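Local atomic coordinates of carbohydrate oxidase (Microdochium nivale, PDB entry 3RJA), a protein that oxidises the C1 hydroxyl of mono-, oligo- and polysaccharides to the lactone with the help of FAD, reducing molecular oxygen to hydrogen peroxide. Residues K221-A226 and Y341-N346; S225-I230 and D332-F337; V216-K221 and G255-E260. All blocks are in the same frame, centred on the assembly; numbering follows the deposited sequence. Where two conformers were deposited one is given.

Contact 1 (K221-A226 and Y341-N346). With NAG (2-acetamido-2-deoxy-beta-D-glucopyranose), chain C.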
loop_
_atom_site.group_PDB
_atom_site.type_symbol
_atom_site.label_atom_id
_atom_site.label_comp_id
_atom_site.label_asym_id
_atom_site.label_seq_id
_atom_site.Cartn_x
_atom_site.Cartn_y
_atom_site.Cartn_z
ATOM N N LYS A 221 -1.299 -21.103 21.820
ATOM C CA LYS A 221 -2.417 -22.050 21.765
ATOM C C LYS A 221 -3.647 -21.541 22.487
ATOM O O LYS A 221 -4.707 -22.145 22.378
ATOM C CB LYS A 221 -2.018 -23.415 22.369
ATOM C CG LYS A 221 -0.771 -24.087 21.750
ATOM C CD LYS A 221 -0.864 -24.115 20.228
ATOM C CE LYS A 221 0.181 -25.025 19.618
ATOM N NZ LYS A 221 0.276 -24.745 18.159
ATOM N N ASN A 222 -3.524 -20.439 23.227
ATOM C CA ASN A 222 -4.683 -19.889 23.924
ATOM C C ASN A 222 -4.612 -18.386 24.141
ATOM O O ASN A 222 -3.571 -17.763 23.901
ATOM C CB ASN A 222 -4.915 -20.613 25.258
ATOM C CG ASN A 222 -3.721 -20.511 26.203
ATOM O OD1 ASN A 222 -3.119 -19.438 26.367
ATOM N ND2 ASN A 222 -3.380 -21.632 26.841
ATOM N N LYS A 223 -5.726 -17.819 24.591
ATOM C CA LYS A 223 -5.846 -16.387 24.809
ATOM C C LYS A 223 -4.709 -15.828 25.649
ATOM O O LYS A 223 -4.130 -14.782 25.297
ATOM C CB LYS A 223 -7.202 -16.039 25.448
ATOM C CG LYS A 223 -8.390 -16.119 24.475
ATOM C CD LYS A 223 -9.683 -16.030 25.276
ATOM C CE LYS A 223 -10.910 -16.371 24.484
ATOM N NZ LYS A 223 -12.058 -15.586 24.989
ATOM N N THR A 224 -4.388 -16.520 26.749
ATOM C CA THR A 224 -3.386 -16.013 27.693
ATOM C C THR A 224 -2.012 -15.861 27.073
ATOM O O THR A 224 -1.422 -14.784 27.207
ATOM C CB THR A 224 -3.372 -16.786 29.047
ATOM O OG1 THR A 224 -4.607 -16.525 29.712
ATOM C CG2 THR A 224 -2.247 -16.294 29.964
ATOM N N SER A 225 -1.544 -16.901 26.369
ATOM C CA SER A 225 -0.268 -16.861 25.656
ATOM C C SER A 225 -0.248 -15.761 24.584
ATOM O O SER A 225 0.752 -15.018 24.450
ATOM C CB SER A 225 0.033 -18.226 25.018
ATOM O OG SER A 225 0.015 -19.271 25.985
ATOM N N ALA A 226 -1.345 -15.644 23.825
ATOM C CA ALA A 226 -1.438 -14.627 22.773
ATOM C C ALA A 226 -1.395 -13.202 23.344
ATOM O O ALA A 226 -0.762 -12.311 22.766
ATOM C CB ALA A 226 -2.708 -14.827 21.947
ATOM N N TYR A 341 -10.232 -13.212 18.205
ATOM C CA TYR A 341 -9.286 -14.133 17.560
ATOM C C TYR A 341 -9.702 -15.584 17.846
ATOM O O TYR A 341 -9.872 -16.394 16.912
ATOM C CB TYR A 341 -7.904 -13.877 18.157
ATOM C CG TYR A 341 -6.703 -14.470 17.478
ATOM C CD1 TYR A 341 -6.809 -15.401 16.418
ATOM C CD2 TYR A 341 -5.422 -14.097 17.906
ATOM C CE1 TYR A 341 -5.657 -15.936 15.809
ATOM C CE2 TYR A 341 -4.287 -14.631 17.315
ATOM C CZ TYR A 341 -4.397 -15.542 16.275
ATOM O OH TYR A 341 -3.231 -15.999 15.692
ATOM N N PHE A 342 -9.858 -15.895 19.138
ATOM C CA PHE A 342 -10.101 -17.279 19.588
ATOM C C PHE A 342 -11.565 -17.718 19.538
ATOM O O PHE A 342 -11.836 -18.847 19.149
ATOM C CB PHE A 342 -9.464 -17.566 20.969
ATOM C CG PHE A 342 -7.975 -17.762 20.902
ATOM C CD1 PHE A 342 -7.113 -16.657 20.888
ATOM C CD2 PHE A 342 -7.429 -19.038 20.806
ATOM C CE1 PHE A 342 -5.727 -16.824 20.786
ATOM C CE2 PHE A 342 -6.030 -19.219 20.706
ATOM C CZ PHE A 342 -5.182 -18.108 20.706
ATOM N N ASP A 343 -12.487 -16.834 19.919
ATOM C CA ASP A 343 -13.914 -17.183 19.956
ATOM C C ASP A 343 -14.642 -17.055 18.602
ATOM O O ASP A 343 -15.643 -17.746 18.373
ATOM C CB ASP A 343 -14.656 -16.356 21.008
ATOM C CG ASP A 343 -14.012 -16.465 22.399
ATOM O OD1 ASP A 343 -13.270 -17.441 22.651
ATOM O OD2 ASP A 343 -14.237 -15.563 23.223
ATOM N N VAL A 344 -14.145 -16.176 17.720
ATOM C CA VAL A 344 -14.739 -16.002 16.367
ATOM C C VAL A 344 -13.786 -16.442 15.238
ATOM O O VAL A 344 -14.019 -17.460 14.564
ATOM C CB VAL A 344 -15.257 -14.548 16.144
ATOM C CG1 VAL A 344 -15.944 -14.432 14.781
ATOM C CG2 VAL A 344 -16.257 -14.130 17.281
ATOM N N SER A 345 -12.704 -15.694 15.053
ATOM C CA SER A 345 -11.823 -15.895 13.900
ATOM C C SER A 345 -11.362 -17.326 13.673
ATOM O O SER A 345 -11.444 -17.826 12.543
ATOM C CB SER A 345 -10.625 -14.924 13.927
ATOM O OG SER A 345 -11.070 -13.632 14.279
ATOM N N ASN A 346 -10.858 -17.973 14.724
ATOM C CA ASN A 346 -10.327 -19.347 14.596
ATOM C C ASN A 346 -11.411 -20.406 14.290
ATOM O O ASN A 346 -11.101 -21.548 13.926
ATOM C CB ASN A 346 -9.445 -19.748 15.816
ATOM C CG ASN A 346 -8.099 -18.988 15.862
ATOM O OD1 ASN A 346 -7.766 -18.185 14.973
ATOM N ND2 ASN A 346 -7.327 -19.226 16.933
HETATM C C1 NAG C . -2.299 -21.677 27.788
HETATM C C2 NAG C . -2.835 -22.341 29.048
HETATM C C3 NAG C . -1.810 -22.161 30.145
HETATM C C4 NAG C . -0.488 -22.745 29.682
HETATM C C5 NAG C . -0.102 -22.319 28.258
HETATM C C6 NAG C . 0.983 -23.244 27.739
HETATM C C7 NAG C . -4.261 -20.865 30.371
HETATM C C8 NAG C . -5.663 -20.436 30.697
HETATM N N2 NAG C . -4.129 -21.821 29.455
HETATM O O3 NAG C . -2.223 -22.809 31.330
HETATM O O4 NAG C . 0.481 -22.319 30.613
HETATM O O5 NAG C . -1.184 -22.408 27.350
HETATM O O6 NAG C . 1.077 -24.322 28.638
HETATM O O7 NAG C . -3.303 -20.343 30.934
#
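F342 lays one face of its ring against the backbone of N222 and K223, at the N-capped and N-glycosylated start of helix 223-239, where N222-K223-T224 forms the Asn-X-Thr sequon. N222 C stands 3.5 Å above that face toward the rim of the F342 ring, while K223 N sits over its centre. On the other face, also toward the rim, comes the amide nitrogen ND2 of N346, and the ring is held between a peptide and a side-chain amide. A226 meets the edge, its CB 3.8 Å from F342 CE1 and near the ring plane.

K223 runs past F342 in the opposite direction, touching F342 CD1 with its CG, then bends at its end and crosses the D343 side chain at about a right angle. The salt bridge joins K223 NZ to D343 OD2 at 2.8 Å, on the syn side of the carboxylate and 23° out of its plane. D339, a turn earlier on helix 332-345, is a second acidic partner of the same NZ, and two carboxylates so close would probably favour the charged lysine.

The N222 side chain leaves in the other direction. Its CG is wedged between backbone N and carbonyl carbon (chi1 59°), which brings OD1 round to accept from S225 N at 3.0 Å. This capping bond is almost straight, 176° at the hydrogen, and fixes the turn of the amide. The other end of that amide carries the glycan: N222 ND2 is bonded covalently to NAG C1, 1.4 Å away.

Contact 2 (S225-I230 and D332-F337). With NAG (2-acetamido-2-deoxy-beta-D-glucopyranose), chain C.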
loop_
_atom_site.group_PDB
_atom_site.type_symbol
_atom_site.label_atom_id
_atom_site.label_comp_id
_atom_site.label_asym_id
_atom_site.label_seq_id
_atom_site.Cartn_x
_atom_site.Cartn_y
_atom_site.Cartn_z
ATOM N N SER A 225 -1.544 -16.901 26.369
ATOM C CA SER A 225 -0.268 -16.861 25.656
ATOM C C SER A 225 -0.248 -15.761 24.584
ATOM O O SER A 225 0.752 -15.018 24.450
ATOM C CB SER A 225 0.033 -18.226 25.018
ATOM O OG SER A 225 0.015 -19.271 25.985
ATOM N N ALA A 226 -1.345 -15.644 23.825
ATOM C CA ALA A 226 -1.438 -14.627 22.773
ATOM C C ALA A 226 -1.395 -13.202 23.344
ATOM O O ALA A 226 -0.762 -12.311 22.766
ATOM C CB ALA A 226 -2.708 -14.827 21.947
ATOM N N LEU A 227 -2.070 -13.004 24.473
ATOM C CA LEU A 227 -2.121 -11.720 25.170
ATOM C C LEU A 227 -0.718 -11.321 25.654
ATOM O O LEU A 227 -0.273 -10.181 25.437
ATOM C CB LEU A 227 -3.058 -11.879 26.359
ATOM C CG LEU A 227 -4.092 -10.874 26.867
ATOM C CD1 LEU A 227 -4.799 -10.124 25.766
ATOM C CD2 LEU A 227 -5.100 -11.628 27.770
ATOM N N LYS A 228 -0.017 -12.268 26.288
ATOM C CA LYS A 228 1.353 -12.038 26.753
ATOM C C LYS A 228 2.339 -11.860 25.596
ATOM O O LYS A 228 3.302 -11.124 25.729
ATOM C CB LYS A 228 1.847 -13.186 27.644
ATOM C CG LYS A 228 1.197 -13.303 29.027
ATOM C CD LYS A 228 1.902 -14.425 29.836
ATOM C CE LYS A 228 0.958 -15.253 30.746
ATOM N NZ LYS A 228 0.216 -14.449 31.777
ATOM N N GLY A 229 2.119 -12.560 24.482
ATOM C CA GLY A 229 3.051 -12.504 23.365
ATOM C C GLY A 229 2.940 -11.176 22.629
ATOM O O GLY A 229 3.938 -10.533 22.348
ATOM N N ILE A 230 1.714 -10.756 22.339
ATOM C CA ILE A 230 1.497 -9.475 21.702
ATOM C C ILE A 230 1.996 -8.320 22.578
ATOM O O ILE A 230 2.558 -7.365 22.046
ATOM C CB ILE A 230 0.012 -9.256 21.290
ATOM C CG1 ILE A 230 -0.391 -10.286 20.230
ATOM C CG2 ILE A 230 -0.203 -7.774 20.789
ATOM C CD1 ILE A 230 -1.900 -10.522 20.133
ATOM N N ASP A 332 -7.561 -2.805 26.869
ATOM C CA ASP A 332 -8.738 -3.527 26.439
ATOM C C ASP A 332 -8.709 -3.881 24.953
ATOM O O ASP A 332 -9.325 -4.870 24.560
ATOM C CB ASP A 332 -9.999 -2.764 26.811
ATOM C CG ASP A 332 -10.332 -2.896 28.286
ATOM O OD1 ASP A 332 -9.849 -3.858 28.926
ATOM O OD2 ASP A 332 -11.067 -2.037 28.805
ATOM N N ALA A 333 -7.974 -3.100 24.156
ATOM C CA ALA A 333 -7.848 -3.341 22.708
ATOM C C ALA A 333 -7.300 -4.741 22.412
ATOM O O ALA A 333 -7.912 -5.524 21.677
ATOM C CB ALA A 333 -6.986 -2.260 22.038
ATOM N N VAL A 334 -6.168 -5.074 23.014
ATOM C CA VAL A 334 -5.588 -6.384 22.773
ATOM C C VAL A 334 -6.434 -7.495 23.418
ATOM O O VAL A 334 -6.577 -8.591 22.857
ATOM C CB VAL A 334 -4.095 -6.482 23.189
ATOM C CG1 VAL A 334 -3.900 -6.249 24.743
ATOM C CG2 VAL A 334 -3.509 -7.822 22.717
ATOM N N LYS A 335 -7.011 -7.201 24.576
ATOM C CA LYS A 335 -7.913 -8.146 25.222
ATOM C C LYS A 335 -9.067 -8.480 24.287
ATOM O O LYS A 335 -9.368 -9.646 24.085
ATOM C CB LYS A 335 -8.431 -7.593 26.570
ATOM C CG LYS A 335 -9.153 -8.670 27.440
ATOM C CD LYS A 335 -9.881 -8.026 28.651
ATOM C CE LYS A 335 -9.001 -6.954 29.341
ATOM N NZ LYS A 335 -9.614 -6.315 30.548
ATOM N N ASN A 336 -9.696 -7.449 23.711
ATOM C CA ASN A 336 -10.847 -7.641 22.826
ATOM C C ASN A 336 -10.372 -8.313 21.548
ATOM O O ASN A 336 -11.042 -9.191 21.032
ATOM C CB ASN A 336 -11.515 -6.297 22.477
ATOM C CG ASN A 336 -12.108 -5.605 23.685
ATOM O OD1 ASN A 336 -12.272 -6.228 24.732
ATOM N ND2 ASN A 336 -12.431 -4.311 23.554
ATOM N N PHE A 337 -9.208 -7.905 21.051
ATOM C CA PHE A 337 -8.655 -8.489 19.826
ATOM C C PHE A 337 -8.486 -10.008 19.965
ATOM O O PHE A 337 -8.916 -10.774 19.109
ATOM C CB PHE A 337 -7.312 -7.829 19.467
ATOM C CG PHE A 337 -6.648 -8.422 18.249
ATOM C CD1 PHE A 337 -5.806 -9.528 18.360
ATOM C CD2 PHE A 337 -6.855 -7.871 17.003
ATOM C CE1 PHE A 337 -5.175 -10.084 17.241
ATOM C CE2 PHE A 337 -6.231 -8.424 15.873
ATOM C CZ PHE A 337 -5.392 -9.524 15.999
HETATM C C1 NAG C . -2.299 -21.677 27.788
HETATM C C2 NAG C . -2.835 -22.341 29.048
HETATM C C3 NAG C . -1.810 -22.161 30.145
HETATM C C4 NAG C . -0.488 -22.745 29.682
HETATM C C5 NAG C . -0.102 -22.319 28.258
HETATM C C6 NAG C . 0.983 -23.244 27.739
HETATM C C7 NAG C . -4.261 -20.865 30.371
HETATM C C8 NAG C . -5.663 -20.436 30.697
HETATM N N2 NAG C . -4.129 -21.821 29.455
HETATM O O3 NAG C . -2.223 -22.809 31.330
HETATM O O4 NAG C . 0.481 -22.319 30.613
HETATM O O5 NAG C . -1.184 -22.408 27.350
HETATM O O6 NAG C . 1.077 -24.322 28.638
HETATM O O7 NAG C . -3.303 -20.343 30.934
#
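V334 sets CG2 between I230 and L227, while CG1 meets L227 alone, in a mostly apolar helix-helix contact with no hydrogen bond or salt bridge across it, part of the layer of helices packed on the large antiparallel sheet. Helices 225-230 and 332-337 run roughly antiparallel here, at 140°, with their axes 9.9 Å apart at closest approach. V334 CG2 does most of the touching: it lies 3.8 Å from I230 CG2 and 4.0 Å from L227 CD1. The valine and isoleucine slide past each other in opposite directions. V334 holds CG2 opposite its backbone N, with CG1 between N and the carbonyl carbon (chi1 62°), and both methyls come to L227 CD1.

That same L227 methyl also rests on the neighbouring backbone, with CD1 3.7 Å from V334 O and equally far from K335 CA. Deeper in, I230 CD1 approaches F337 CE1 loosely, at 4.4 Å.

Outward from this shell, F337 is fixed by its own neighbours: its ring stacks on W409 and meets Y355 of strand 352-359 edge-to-face. I230 also packs on W220 and V338. One residue after I230, E231, and a turn further D235, bind a zinc ion. On the exposed side of helix 332-345, K335 points away from the other helix and folds back along its own, where its NZ meets D332 OD1 at 3.0 Å in a salt bridge nearly in line with the C-O bond.

Contact 3 (V216-K221 and G255-E260)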
loop_
_atom_site.group_PDB
_atom_site.type_symbol
_atom_site.label_atom_id
_atom_site.label_comp_id
_atom_site.label_asym_id
_atom_site.label_seq_id
_atom_site.Cartn_x
_atom_site.Cartn_y
_atom_site.Cartn_z
ATOM N N VAL A 216 9.741 -17.067 13.380
ATOM C CA VAL A 216 9.487 -17.714 14.669
ATOM C C VAL A 216 8.057 -18.253 14.696
ATOM O O VAL A 216 7.104 -17.482 14.591
ATOM C CB VAL A 216 9.653 -16.724 15.870
ATOM C CG1 VAL A 216 9.372 -17.442 17.188
ATOM C CG2 VAL A 216 11.058 -16.083 15.870
ATOM N N THR A 217 7.911 -19.570 14.821
ATOM C CA THR A 217 6.607 -20.175 15.057
ATOM C C THR A 217 6.243 -19.928 16.521
ATOM O O THR A 217 6.921 -20.425 17.417
ATOM C CB THR A 217 6.674 -21.684 14.772
ATOM O OG1 THR A 217 7.354 -21.899 13.531
ATOM C CG2 THR A 217 5.284 -22.304 14.696
ATOM N N LEU A 218 5.197 -19.146 16.772
ATOM C CA LEU A 218 4.958 -18.624 18.110
ATOM C C LEU A 218 4.382 -19.664 19.053
ATOM O O LEU A 218 4.668 -19.637 20.246
ATOM C CB LEU A 218 4.058 -17.382 18.079
ATOM C CG LEU A 218 4.741 -16.190 17.396
ATOM C CD1 LEU A 218 3.721 -15.117 16.991
ATOM C CD2 LEU A 218 5.828 -15.629 18.340
ATOM N N ASN A 219 3.579 -20.567 18.496
ATOM C CA ASN A 219 2.774 -21.522 19.255
ATOM C C ASN A 219 1.907 -20.941 20.384
ATOM O O ASN A 219 1.910 -21.474 21.487
ATOM C CB ASN A 219 3.636 -22.691 19.742
ATOM C CG ASN A 219 4.231 -23.465 18.594
ATOM O OD1 ASN A 219 3.515 -23.871 17.683
ATOM N ND2 ASN A 219 5.538 -23.649 18.605
ATOM N N TRP A 220 1.169 -19.858 20.094
ATOM C CA TRP A 220 0.178 -19.323 21.029
ATOM C C TRP A 220 -1.118 -20.151 20.907
ATOM O O TRP A 220 -1.915 -19.938 19.983
ATOM C CB TRP A 220 -0.093 -17.829 20.762
ATOM C CG TRP A 220 1.115 -16.941 20.862
ATOM C CD1 TRP A 220 2.286 -17.218 21.508
ATOM C CD2 TRP A 220 1.276 -15.640 20.284
ATOM N NE1 TRP A 220 3.168 -16.172 21.381
ATOM C CE2 TRP A 220 2.570 -15.180 20.643
ATOM C CE3 TRP A 220 0.445 -14.803 19.518
ATOM C CZ2 TRP A 220 3.055 -13.921 20.255
ATOM C CZ3 TRP A 220 0.923 -13.560 19.134
ATOM C CH2 TRP A 220 2.226 -13.131 19.495
ATOM N N LYS A 221 -1.299 -21.103 21.820
ATOM C CA LYS A 221 -2.417 -22.050 21.765
ATOM C C LYS A 221 -3.647 -21.541 22.487
ATOM O O LYS A 221 -4.707 -22.145 22.378
ATOM C CB LYS A 221 -2.018 -23.415 22.369
ATOM C CG LYS A 221 -0.771 -24.087 21.750
ATOM C CD LYS A 221 -0.864 -24.115 20.228
ATOM C CE LYS A 221 0.181 -25.025 19.618
ATOM N NZ LYS A 221 0.276 -24.745 18.159
ATOM N N GLY A 255 -4.867 -19.838 13.611
ATOM C CA GLY A 255 -4.392 -20.254 14.926
ATOM C C GLY A 255 -2.942 -20.685 14.962
ATOM O O GLY A 255 -2.511 -21.289 15.937
ATOM N N ASN A 256 -2.193 -20.384 13.904
ATOM C CA ASN A 256 -0.760 -20.692 13.844
ATOM C C ASN A 256 0.081 -19.420 13.659
ATOM O O ASN A 256 0.826 -19.290 12.677
ATOM C CB ASN A 256 -0.473 -21.706 12.720
ATOM C CG ASN A 256 0.932 -22.316 12.800
ATOM O OD1 ASN A 256 1.532 -22.419 13.877
ATOM N ND2 ASN A 256 1.457 -22.719 11.650
ATOM N N PRO A 257 -0.010 -18.465 14.609
ATOM C CA PRO A 257 0.759 -17.230 14.382
ATOM C C PRO A 257 2.304 -17.408 14.322
ATOM O O PRO A 257 2.892 -18.307 14.964
ATOM C CB PRO A 257 0.376 -16.346 15.580
ATOM C CG PRO A 257 -0.010 -17.306 16.663
ATOM C CD PRO A 257 -0.686 -18.460 15.927
ATOM N N GLY A 258 2.949 -16.549 13.547
ATOM C CA GLY A 258 4.394 -16.571 13.466
ATOM C C GLY A 258 4.917 -15.152 13.369
ATOM O O GLY A 258 4.196 -14.254 12.947
ATOM N N ILE A 259 6.158 -14.948 13.790
ATOM C CA ILE A 259 6.880 -13.753 13.404
ATOM C C ILE A 259 7.565 -14.024 12.060
ATOM O O ILE A 259 8.207 -15.060 11.891
ATOM C CB ILE A 259 7.911 -13.348 14.485
ATOM C CG1 ILE A 259 7.187 -12.744 15.707
ATOM C CG2 ILE A 259 8.970 -12.428 13.906
ATOM C CD1 ILE A 259 8.089 -12.547 16.984
ATOM N N GLU A 260 7.416 -13.109 11.103
ATOM C CA GLU A 260 8.299 -13.132 9.927
ATOM C C GLU A 260 9.013 -11.807 9.809
ATOM O O GLU A 260 8.430 -10.747 10.037
ATOM C CB GLU A 260 7.555 -13.305 8.591
ATOM C CG GLU A 260 6.304 -14.099 8.579
ATOM C CD GLU A 260 5.624 -13.989 7.206
ATOM O OE1 GLU A 260 4.496 -13.476 7.139
ATOM O OE2 GLU A 260 6.255 -14.367 6.198
HETATM O O HOH W 1 2.959 -25.070 15.545
HETATM O O HOH W 2 2.014 -20.703 15.893
HETATM O O HOH W 3 -3.822 -20.731 18.454
#
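An antiparallel strand pair in the eight-stranded sheet ends here: strand 211-217 runs out beside strand 258-264. V216 and I259 form a hydrogen-bonded pair, V216 N giving to I259 O at 2.9 Å and I259 N to V216 O at 2.8 Å. The next pair, T217 with G258, is non-hydrogen-bonded; G258 brings its CA within 3.1 Å of V216 O, and a side chain there would crowd that oxygen. One more backbone bond, L218 N to P257 O at 3.0 Å, closes the pairing.

L218 packs CD1 on P257 CB, 3.8 Å away, and crosses I259 at about a right angle, with CD2 4.1 Å from I259 CD1. The same CD1 lies 3.5 Å above one face of the W220 ring, toward the rim. An alanine in place of L218 is likely to open a gap between the proline, I259 and W220. P257 CG in turn touches W220 CE3. Past the strand ends, one water is held by N219 N and P257 O, another bridges W220 O and G255 O.

Beyond the pair, strand 258-264 bonds to 245-251 (G258 with G250) and strand 211-217 to 286-293 (T217 with V286), and helix 267-278 covers V216 and I259.

How the contacts relate
Contacts 1 and 2 join the same two helices, 223-239 and 332-345, with their centres about 9 Å apart, sharing S225 and A226. Contact 1 is the surface end, where a salt bridge, a helix cap and the glycan gather at one helix start beside a phenylalanine ring; contact 2 is partly buried and has no polar bond across it. Contact 3, also partly buried, lies in the sheet beneath and rests on backbone hydrogen bonds and bridging waters. K221 belongs to both contacts 1 and 3, since a short loop joins strand 211-217 to helix 223-239. W220 ties the layers together: its ring packs on A226 CA, G229 CA and I230, with CZ2 3.4 Å from G229 CA.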